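Local coordinates for protein alginate lyase, family PL7 (Zobellia galactanivorans, PDB 3ZPY) that probably cleaves alginate, a brown-algal polysaccharide, as the catalytic domain of a longer marine bacterial lyase of polysaccharide lyase family 7, at residues S3-V7 and L8-A12; E148-S152 and G153-L157; K205-V209 and D210-E214. One frame throughout, in Å; residues are numbered along the deposited sequence.

Contact 1: S3-V7 and L8-A12; sequences SPASV and LGITA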
ATOM      1  N   SER A   3     -14.018   5.581 -15.317  1.00  7.36           N
ATOM      2  CA  SER A   3     -12.605   5.630 -14.975  1.00  6.41           C
ATOM      3  C   SER A   3     -12.353   5.026 -13.575  1.00  5.65           C
ATOM      4  O   SER A   3     -13.174   5.076 -12.683  1.00  6.01           O
ATOM      5  CB  SER A   3     -12.095   7.078 -14.963  1.00  7.99           C
ATOM      6  OG  SER A   3     -12.577   7.793 -13.847  1.00  8.60           O
ATOM      7  N   PRO A   4     -11.102   4.602 -13.355  1.00  5.64           N
ATOM      8  CA  PRO A   4     -10.756   4.101 -12.005  1.00  6.12           C
ATOM      9  C   PRO A   4     -11.037   5.186 -10.920  1.00  5.87           C
ATOM     10  O   PRO A   4     -11.547   4.876  -9.819  1.00  6.18           O
ATOM     11  CB  PRO A   4      -9.266   3.700 -12.162  1.00  7.14           C
ATOM     12  CG  PRO A   4      -9.118   3.366 -13.619  1.00  7.19           C
ATOM     13  CD  PRO A   4     -10.031   4.323 -14.341  1.00  7.70           C
ATOM     14  N   ALA A   5     -10.648   6.440 -11.182  1.00  6.17           N
ATOM     15  CA  ALA A   5     -10.846   7.470 -10.171  1.00  6.03           C
ATOM     16  C   ALA A   5     -12.332   7.666  -9.839  1.00  6.70           C
ATOM     17  O   ALA A   5     -12.715   7.815  -8.684  1.00  7.01           O
ATOM     18  CB  ALA A   5     -10.193   8.780 -10.632  1.00  9.01           C
ATOM     19  N   SER A   6     -13.169   7.585 -10.871  1.00  7.30           N
ATOM     20  CA  SER A   6     -14.646   7.711 -10.676  1.00  6.59           C
ATOM     21  C   SER A   6     -15.218   6.488  -9.878  1.00  7.16           C
ATOM     22  O   SER A   6     -15.969   6.662  -8.931  1.00  9.33           O
ATOM     23  CB  SER A   6     -15.323   7.806 -12.069  1.00 10.72           C
ATOM     24  OG  SER A   6     -15.125   9.082 -12.605  1.00 19.11           O
ATOM     25  N   VAL A   7     -14.794   5.262 -10.244  1.00  6.82           N
ATOM     26  CA  VAL A   7     -15.278   4.068  -9.561  1.00  7.88           C
ATOM     27  C   VAL A   7     -14.878   4.108  -8.080  1.00  7.29           C
ATOM     28  O   VAL A   7     -15.679   3.748  -7.196  1.00  9.08           O
ATOM     29  CB  VAL A   7     -14.790   2.788 -10.285  1.00  7.14           C
ATOM     30  CG1 VAL A   7     -14.992   1.583  -9.394  1.00  7.33           C
ATOM     31  CG2 VAL A   7     -15.443   2.683 -11.680  1.00  8.64           C
ATOM     32  N   LEU A   8     -13.615   4.522  -7.772  1.00  7.62           N
ATOM     33  CA  LEU A   8     -13.131   4.479  -6.414  1.00  6.60           C
ATOM     34  C   LEU A   8     -13.550   5.735  -5.627  1.00  6.76           C
ATOM     35  O   LEU A   8     -13.486   5.758  -4.374  1.00  7.65           O
ATOM     36  CB  LEU A   8     -11.619   4.320  -6.441  1.00  7.64           C
ATOM     37  CG  LEU A   8     -10.961   3.794  -5.173  1.00  6.78           C
ATOM     38  CD1 LEU A   8     -11.436   2.419  -4.672  1.00  6.09           C
ATOM     39  CD2 LEU A   8      -9.408   3.753  -5.405  1.00  6.24           C
ATOM     40  N   GLY A   9     -13.993   6.773  -6.344  1.00  6.73           N
ATOM     41  CA  GLY A   9     -14.401   8.037  -5.678  1.00  7.99           C
ATOM     42  C   GLY A   9     -13.253   8.878  -5.178  1.00  7.63           C
ATOM     43  O   GLY A   9     -13.347   9.478  -4.098  1.00  9.08           O
ATOM     44  N   ILE A  10     -12.156   8.908  -5.911  1.00  6.22           N
ATOM     45  CA  ILE A  10     -10.910   9.634  -5.472  1.00  6.44           C
ATOM     46  C   ILE A  10     -10.732  10.848  -6.374  1.00  8.05           C
ATOM     47  O   ILE A  10     -11.220  10.889  -7.487  1.00  9.45           O
ATOM     48  CB  ILE A  10      -9.624   8.737  -5.487  1.00  5.79           C
ATOM     49  CG1 ILE A  10      -9.362   8.129  -6.894  1.00  6.76           C
ATOM     50  CG2 ILE A  10      -9.763   7.601  -4.406  1.00  6.73           C
ATOM     51  CD1 ILE A  10      -8.038   7.386  -6.942  1.00  7.80           C
ATOM     52  N   THR A  11      -9.996  11.846  -5.890  1.00  8.56           N
ATOM     53  CA  THR A  11      -9.744  13.053  -6.690  1.00  7.40           C
ATOM     54  C   THR A  11      -8.271  13.468  -6.358  1.00  8.64           C
ATOM     55  O   THR A  11      -7.748  12.988  -5.346  1.00  9.37           O
ATOM     56  CB  THR A  11     -10.684  14.217  -6.268  1.00  8.81           C
ATOM     57  OG1 THR A  11     -10.295  14.612  -4.907  1.00 11.91           O
ATOM     58  CG2 THR A  11     -12.173  13.793  -6.358  1.00  9.54           C
ATOM     59  N   ALA A  12      -7.670  14.355  -7.139  1.00  9.35           N
ATOM     60  CA  ALA A  12      -6.275  14.749  -6.890  1.00 12.08           C
ATOM     61  C   ALA A  12      -6.166  15.429  -5.496  1.00 11.40           C
ATOM     62  O   ALA A  12      -5.144  15.345  -4.782  1.00 18.14           O
ATOM     63  CB  ALA A  12      -5.791  15.673  -8.002  1.00 11.55           C
TER
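I10 N and L8 N give two nearly straight backbone bonds by which this one-turn helix, 4-8, is wound and then closed. I10 N reaches A5 O at 3.0 Å with an N-H...O angle of 161°, spanning five residues, while L8 N donates to P4 O at 2.9 Å in the ordinary helical i to i-4 pattern. Between them G9 N lies 2.9 Å from A5 O and 3.3 Å from S6 O, but both bonds are bent and weak. A5 O is thus gripped by one good donor and one weak one, as happens where the helical spacing widens from four residues to five. The widening occurs at G9, whose phi of 75° lies outside the helical range and turns the chain away.

At the opposite end, S3 OG accepts from S6 N at 3.0 Å, making S3 the N-cap. S3 OG also bonds to N43 O, and S6 OG bonds to N43 OD1, so the helix start is tied to a neighbouring loop.

The side-chain packing follows the closing turn. I10 CG1 sits 3.9 Å from A5 CB and 3.7 Å from A5 CA; with chi1 at 57° it lies between its own backbone N and carbonyl carbon, and this directs it back over the last helical turn. P4 rests on F51, T53 and V58, L8 on V58 and L79, and I10, just past the helix, on L79 too. Helix and I10 thus contact both sheets: strands 51-53 and 58-63 of the seven-stranded one, 76-83 of the ten-stranded one. The 5-to-10 and 6-to-9 backbone bonds around a residue of positive phi define a Schellman motif, here with G9 at C-prime, ending an N-capped helix of this lyase domain.

Contact 2: E148-S152 and G153-L157; sequences ENQSS and GSVKL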
ATOM      1  N   GLU A 148       6.076 -17.982  -3.709  1.00  8.26           N
ATOM      2  CA  GLU A 148       6.442 -17.186  -4.889  1.00  8.71           C
ATOM      3  C   GLU A 148       5.354 -17.413  -5.962  1.00  7.35           C
ATOM      4  O   GLU A 148       4.902 -18.525  -6.201  1.00  8.90           O
ATOM      5  CB  GLU A 148       7.777 -17.578  -5.442  1.00 10.43           C
ATOM      6  CG  GLU A 148       7.932 -19.100  -5.732  1.00 12.80           C
ATOM      7  CD  GLU A 148       8.319 -19.943  -4.507  1.00 14.06           C
ATOM      8  OE1 GLU A 148       8.151 -19.481  -3.340  1.00 16.01           O
ATOM      9  OE2 GLU A 148       8.783 -21.106  -4.736  1.00 21.45           O
ATOM     10  N   ASN A 149       4.963 -16.308  -6.588  1.00  6.94           N
ATOM     11  CA  ASN A 149       3.897 -16.406  -7.670  1.00  8.00           C
ATOM     12  C   ASN A 149       2.635 -17.088  -7.212  1.00  7.92           C
ATOM     13  O   ASN A 149       1.908 -17.593  -8.107  1.00  8.13           O
ATOM     14  CB  ASN A 149       4.497 -17.030  -8.938  1.00  8.56           C
ATOM     15  CG  ASN A 149       5.712 -16.243  -9.342  1.00  8.93           C
ATOM     16  OD1 ASN A 149       6.741 -16.846  -9.635  1.00 14.35           O
ATOM     17  ND2 ASN A 149       5.546 -14.906  -9.413  1.00  6.40           N
ATOM     18  N   GLN A 150       2.334 -16.996  -5.912  1.00  6.06           N
ATOM     19  CA  GLN A 150       1.068 -17.664  -5.473  1.00  6.74           C
ATOM     20  C   GLN A 150      -0.188 -17.053  -6.123  1.00  7.27           C
ATOM     21  O   GLN A 150      -0.376 -15.796  -6.091  1.00  7.65           O
ATOM     22  CB  GLN A 150       0.971 -17.615  -3.951  1.00  6.84           C
ATOM     23  CG  GLN A 150      -0.117 -18.560  -3.417  1.00  6.89           C
ATOM     24  CD  GLN A 150      -0.151 -18.679  -1.922  1.00  6.83           C
ATOM     25  OE1 GLN A 150       0.862 -18.321  -1.220  1.00  8.26           O
ATOM     26  NE2 GLN A 150      -1.238 -19.116  -1.396  1.00  6.24           N
ATOM     27  N   SER A 151      -1.065 -17.891  -6.690  1.00  7.60           N
ATOM     28  CA  SER A 151      -2.212 -17.481  -7.423  1.00  7.39           C
ATOM     29  C   SER A 151      -3.543 -17.782  -6.714  1.00  6.14           C
ATOM     30  O   SER A 151      -4.614 -17.365  -7.158  1.00  9.06           O
ATOM     31  CB  SER A 151      -2.108 -18.118  -8.832  1.00 10.61           C
ATOM     32  OG  SER A 151      -2.012 -19.526  -8.671  1.00 11.64           O
ATOM     33  N   SER A 152      -3.511 -18.582  -5.638  1.00  7.29           N
ATOM     34  CA  SER A 152      -4.767 -18.976  -4.910  1.00  6.86           C
ATOM     35  C   SER A 152      -4.343 -19.493  -3.584  1.00  6.33           C
ATOM     36  O   SER A 152      -3.163 -19.798  -3.357  1.00  7.79           O
ATOM     37  CB  SER A 152      -5.412 -20.056  -5.702  1.00  9.28           C
ATOM     38  OG  SER A 152      -4.673 -21.247  -5.647  1.00  9.94           O
ATOM     39  N   GLY A 153      -5.290 -19.535  -2.659  1.00  6.30           N
ATOM     40  CA  GLY A 153      -5.122 -20.273  -1.422  1.00  7.99           C
ATOM     41  C   GLY A 153      -4.647 -19.450  -0.266  1.00  6.97           C
ATOM     42  O   GLY A 153      -4.824 -18.229  -0.168  1.00  6.86           O
ATOM     43  N   SER A 154      -4.032 -20.199   0.643  1.00  6.93           N
ATOM     44  CA  SER A 154      -3.810 -19.687   2.012  1.00  7.26           C
ATOM     45  C   SER A 154      -2.565 -18.861   2.112  1.00  6.10           C
ATOM     46  O   SER A 154      -1.539 -19.207   1.544  1.00  7.05           O
ATOM     47  CB  SER A 154      -3.735 -20.765   3.006  1.00  8.33           C
ATOM     48  OG  SER A 154      -2.842 -21.777   2.571  1.00 12.42           O
ATOM     49  N   VAL A 155      -2.624 -17.733   2.815  1.00  5.32           N
ATOM     50  CA  VAL A 155      -1.478 -16.852   3.072  1.00  5.45           C
ATOM     51  C   VAL A 155      -1.512 -16.411   4.518  1.00  5.54           C
ATOM     52  O   VAL A 155      -2.534 -16.630   5.260  1.00  5.94           O
ATOM     53  CB  VAL A 155      -1.563 -15.602   2.111  1.00  5.22           C
ATOM     54  CG1 VAL A 155      -1.442 -16.006   0.648  1.00  5.84           C
ATOM     55  CG2 VAL A 155      -2.842 -14.802   2.339  1.00  7.28           C
ATOM     56  N   LYS A 156      -0.448 -15.738   4.911  1.00  6.44           N
ATOM     57  CA  LYS A 156      -0.496 -15.101   6.250  1.00  5.37           C
ATOM     58  C   LYS A 156      -0.588 -13.596   6.150  1.00  4.70           C
ATOM     59  O   LYS A 156       0.001 -12.972   5.239  1.00  5.57           O
ATOM     60  CB  LYS A 156       0.726 -15.484   7.074  1.00  6.92           C
ATOM     61  CG  LYS A 156       0.739 -16.969   7.415  1.00  8.15           C
ATOM     62  CD  LYS A 156       2.000 -17.264   8.235  1.00 13.24           C
ATOM     63  CE  LYS A 156       2.022 -18.724   8.621  1.00 14.27           C
ATOM     64  NZ  LYS A 156       3.091 -18.973   9.633  1.00 22.51           N
ATOM     65  N   LEU A 157      -1.361 -12.990   7.062  1.00  4.46           N
ATOM     66  CA  LEU A 157      -1.279 -11.594   7.286  1.00  4.51           C
ATOM     67  C   LEU A 157       0.083 -11.324   7.969  1.00  4.71           C
ATOM     68  O   LEU A 157       0.423 -11.945   9.002  1.00  5.63           O
ATOM     69  CB  LEU A 157      -2.437 -11.144   8.184  1.00  4.59           C
ATOM     70  CG  LEU A 157      -2.476  -9.713   8.574  1.00  5.02           C
ATOM     71  CD1 LEU A 157      -2.775  -8.731   7.438  1.00  6.73           C
ATOM     72  CD2 LEU A 157      -3.409  -9.498   9.764  1.00  6.74           C
TER
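Q150 NE2 makes the polar contact with S154 O, at 3.0 Å and with an almost linear N-H...O angle of 176°. The oxygen lies in the amide plane of Q150, yet seen from the acceptor the donor stands above the carbonyl plane, 53° out of it. Q150 NE2 also donates to S152 O at 2.8 Å, again within the amide plane, so two carbonyls two residues apart are bridged by one nitrogen. V155 CG1 lies against the same amide, 3.7 Å from Q150 NE2 and 3.8 Å from Q150 OE1, the two side chains crossing at a slant.

CG of Q150 is anti to the backbone N, chi1 -167°, and the chain stays extended beyond it, which delivers the amide. Q150 OE1 accepts from E147 N, which fixes which way round the amide faces. All this lies in the loop joining antiparallel strands 138-146 and 154-160, at the entry to the latter. L178 touches both Q150 and V155, while the backbone of G153 bonds to that of L178. At G153, positive phi would drive any side chain into S152 O.

With an alanine here instead of Q150, the carbonyls of S152 and S154 would probably lose their shared donor, E147 N its acceptor, and a gap would open beside V155 CG1. Chemically, a buried amide with both NE2 bonds in its own plane and OE1 occupied can bind the chain on each side of G153 while packing against an aliphatic side chain.

Contact 3: K205-V209 and D210-E214; sequences KKMEV and DDLSE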
ATOM      1  N   LYS A 205      -1.092  -2.206  18.662  1.00  5.23           N
ATOM      2  CA  LYS A 205       0.169  -2.055  19.373  1.00  6.02           C
ATOM      3  C   LYS A 205       0.468  -0.587  19.487  1.00  5.42           C
ATOM      4  O   LYS A 205       0.298   0.175  18.535  1.00  6.39           O
ATOM      5  CB  LYS A 205       1.304  -2.788  18.627  1.00  6.49           C
ATOM      6  CG  LYS A 205       2.598  -2.855  19.463  1.00  8.04           C
ATOM      7  CD  LYS A 205       3.557  -3.867  18.796  1.00  7.91           C
ATOM      8  CE  LYS A 205       4.894  -4.015  19.562  1.00 10.74           C
ATOM      9  NZ  LYS A 205       4.596  -4.562  20.898  1.00 14.46           N
ATOM     10  N   LYS A 206       0.976  -0.197  20.664  1.00  6.36           N
ATOM     11  CA  LYS A 206       1.389   1.190  20.910  1.00  7.14           C
ATOM     12  C   LYS A 206       2.718   1.515  20.210  1.00  6.76           C
ATOM     13  O   LYS A 206       3.664   0.716  20.290  1.00  8.00           O
ATOM     14  CB  LYS A 206       1.157   1.579  22.351  1.00  8.68           C
ATOM     15  CG  LYS A 206       1.278   3.064  22.653  1.00 12.65           C
ATOM     16  CD  LYS A 206       1.337   3.320  24.150  1.00 16.77           C
ATOM     17  CE  LYS A 206       0.964   4.756  24.481  1.00 18.52           C
ATOM     18  NZ  LYS A 206      -0.314   5.161  23.834  1.00 25.91           N
ATOM     19  N   MET A 207       2.811   2.713  19.654  1.00  7.44           N
ATOM     20  CA  MET A 207       4.087   3.300  19.206  1.00  7.55           C
ATOM     21  C   MET A 207       4.743   3.920  20.426  1.00  8.26           C
ATOM     22  O   MET A 207       4.278   4.977  20.964  1.00 11.51           O
ATOM     23  CB  MET A 207       3.854   4.369  18.157  1.00  7.43           C
ATOM     24  CG  MET A 207       3.459   3.789  16.836  1.00  8.79           C
ATOM     25  SD  MET A 207       4.903   3.145  15.962  1.00  9.38           S
ATOM     26  CE  MET A 207       5.692   4.742  15.522  1.00 10.10           C
ATOM     27  N   GLU A 208       5.871   3.347  20.848  1.00  9.68           N
ATOM     28  CA  GLU A 208       6.654   3.906  21.976  1.00 10.91           C
ATOM     29  C   GLU A 208       7.657   4.927  21.496  1.00 11.36           C
ATOM     30  O   GLU A 208       8.843   4.745  21.635  1.00 14.86           O
ATOM     31  CB  GLU A 208       7.340   2.776  22.776  1.00 14.53           C
ATOM     32  CG  GLU A 208       6.408   1.718  23.369  1.00 20.09           C
ATOM     33  CD  GLU A 208       5.385   2.270  24.357  1.00 22.39           C
ATOM     34  OE1 GLU A 208       5.535   3.412  24.881  1.00 24.47           O
ATOM     35  OE2 GLU A 208       4.429   1.523  24.634  1.00 36.18           O
ATOM     36  N   VAL A 209       7.159   5.979  20.915  1.00 13.61           N
ATOM     37  CA  VAL A 209       7.943   7.103  20.320  1.00 11.95           C
ATOM     38  C   VAL A 209       7.135   8.350  20.785  1.00 10.69           C
ATOM     39  O   VAL A 209       5.878   8.338  20.774  1.00 12.43           O
ATOM     40  CB  VAL A 209       7.851   7.055  18.773  1.00 12.73           C
ATOM     41  CG1 VAL A 209       8.340   8.406  18.182  1.00 13.49           C
ATOM     42  CG2 VAL A 209       8.605   5.834  18.208  1.00 14.93           C
ATOM     43  N   ASP A 210       7.852   9.420  21.167  1.00 12.68           N
ATOM     44  CA  ASP A 210       7.204  10.655  21.684  1.00 12.80           C
ATOM     45  C   ASP A 210       6.474  11.460  20.630  1.00 13.81           C
ATOM     46  O   ASP A 210       5.351  11.804  20.814  1.00 13.06           O
ATOM     47  CB  ASP A 210       8.197  11.543  22.461  1.00 16.40           C
ATOM     48  CG  ASP A 210       8.956  10.778  23.499  1.00 28.58           C
ATOM     49  OD1 ASP A 210       8.360   9.919  24.199  1.00 39.70           O
ATOM     50  OD2 ASP A 210      10.169  11.041  23.607  1.00 40.58           O
ATOM     51  N   ASP A 211       7.140  11.728  19.518  1.00 13.12           N
ATOM     52  CA  ASP A 211       6.590  12.597  18.502  1.00 11.52           C
ATOM     53  C   ASP A 211       5.953  11.707  17.426  1.00 10.41           C
ATOM     54  O   ASP A 211       6.610  11.174  16.531  1.00 10.86           O
ATOM     55  CB  ASP A 211       7.704  13.502  17.923  1.00 12.81           C
ATOM     56  CG  ASP A 211       7.227  14.293  16.730  1.00 16.80           C
ATOM     57  OD1 ASP A 211       5.974  14.400  16.587  1.00 14.08           O
ATOM     58  OD2 ASP A 211       8.074  14.785  15.942  1.00 20.23           O
ATOM     59  N   LEU A 212       4.624  11.581  17.519  1.00  9.64           N
ATOM     60  CA  LEU A 212       3.894  10.818  16.516  1.00  9.35           C
ATOM     61  C   LEU A 212       3.285  11.698  15.399  1.00  8.95           C
ATOM     62  O   LEU A 212       2.215  11.347  14.857  1.00  8.43           O
ATOM     63  CB  LEU A 212       2.794   9.985  17.210  1.00  7.43           C
ATOM     64  CG  LEU A 212       3.375   9.070  18.280  1.00 10.60           C
ATOM     65  CD1 LEU A 212       2.243   8.218  18.886  1.00 11.64           C
ATOM     66  CD2 LEU A 212       4.491   8.164  17.734  1.00 12.71           C
ATOM     67  N   SER A 213       3.867  12.861  15.097  1.00  8.52           N
ATOM     68  CA  SER A 213       3.392  13.685  13.995  1.00  7.95           C
ATOM     69  C   SER A 213       3.862  13.207  12.631  1.00  9.06           C
ATOM     70  O   SER A 213       4.651  12.248  12.495  1.00  8.70           O
ATOM     71  CB  SER A 213       3.839  15.128  14.243  1.00 10.27           C
ATOM     72  OG  SER A 213       5.259  15.249  14.164  1.00 10.07           O
ATOM     73  N   GLU A 214       3.216  13.789  11.626  1.00  9.03           N
ATOM     74  CA  GLU A 214       3.671  13.699  10.219  1.00  8.45           C
ATOM     75  C   GLU A 214       3.409  12.324   9.562  1.00  7.83           C
ATOM     76  O   GLU A 214       4.201  11.827   8.768  1.00  9.30           O
ATOM     77  CB  GLU A 214       5.128  14.144  10.017  1.00  8.68           C
ATOM     78  CG  GLU A 214       5.412  15.557  10.528  1.00 10.91           C
ATOM     79  CD  GLU A 214       6.731  15.991   9.977  1.00 14.58           C
ATOM     80  OE1 GLU A 214       6.750  16.503   8.816  1.00 20.54           O
ATOM     81  OE2 GLU A 214       7.743  15.740  10.637  1.00 17.63           O
TER
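An Asx turn at D211 shapes the second half of this loop, and within it L212 folds back on V209 and M207 to form a small apolar cluster. L212 CD2 lies 3.7 Å from V209 CB and 3.9 Å from M207 CB, and it also comes to 3.3 Å from V209 O. V209 thus presents both its CB and its carbonyl to one methyl of L212. CG of L212 is anti to the carbonyl carbon, chi1 -57°; chi2 puts CD1 anti to CA, and the other branch, CD2, is the one that meets V209 and M207. V209 CG1 lies 3.7 Å from D211 O, a plain van der Waals approach.

In the Asx turn D211 OD1 takes two donors: S213 OG at 2.7 Å, on its syn lone pair, and S213 N at 3.0 Å, from above the carboxylate plane. D211 OD2 accepts from S131 N, so both oxygens of the carboxylate are engaged. Earlier, E208 centres an inverse gamma turn as the chain leaves strand 200-206.

Around the cluster, M207 and V209 pack on Y162 of helix 162-165, M207 and L212 meet Y188 of strand 182-189, and V193 of strand 192-197 touches M207.

How the contacts relate
The three contacts follow one another along the chain and are separate in space: centres lie 28 Å apart for contacts 1 and 2, and 32 Å for each of these with contact 3. Nearest atoms are about 12 Å apart for contacts 2 and 3, and 17 to 19 Å otherwise. Contact 1 closes the N-terminal helix before strand 15-21, which shares the ten-stranded sheet with strands 138-146 and 154-160, joined by contact 2. Contact 3 leaves strand 200-206, outermost in the seven-stranded sheet, for strand 216-219 of the ten-stranded one. They therefore shape chain turns at the periphery of an antiparallel beta domain of two sheets, consistent with the jelly-roll fold of PL7 lyases.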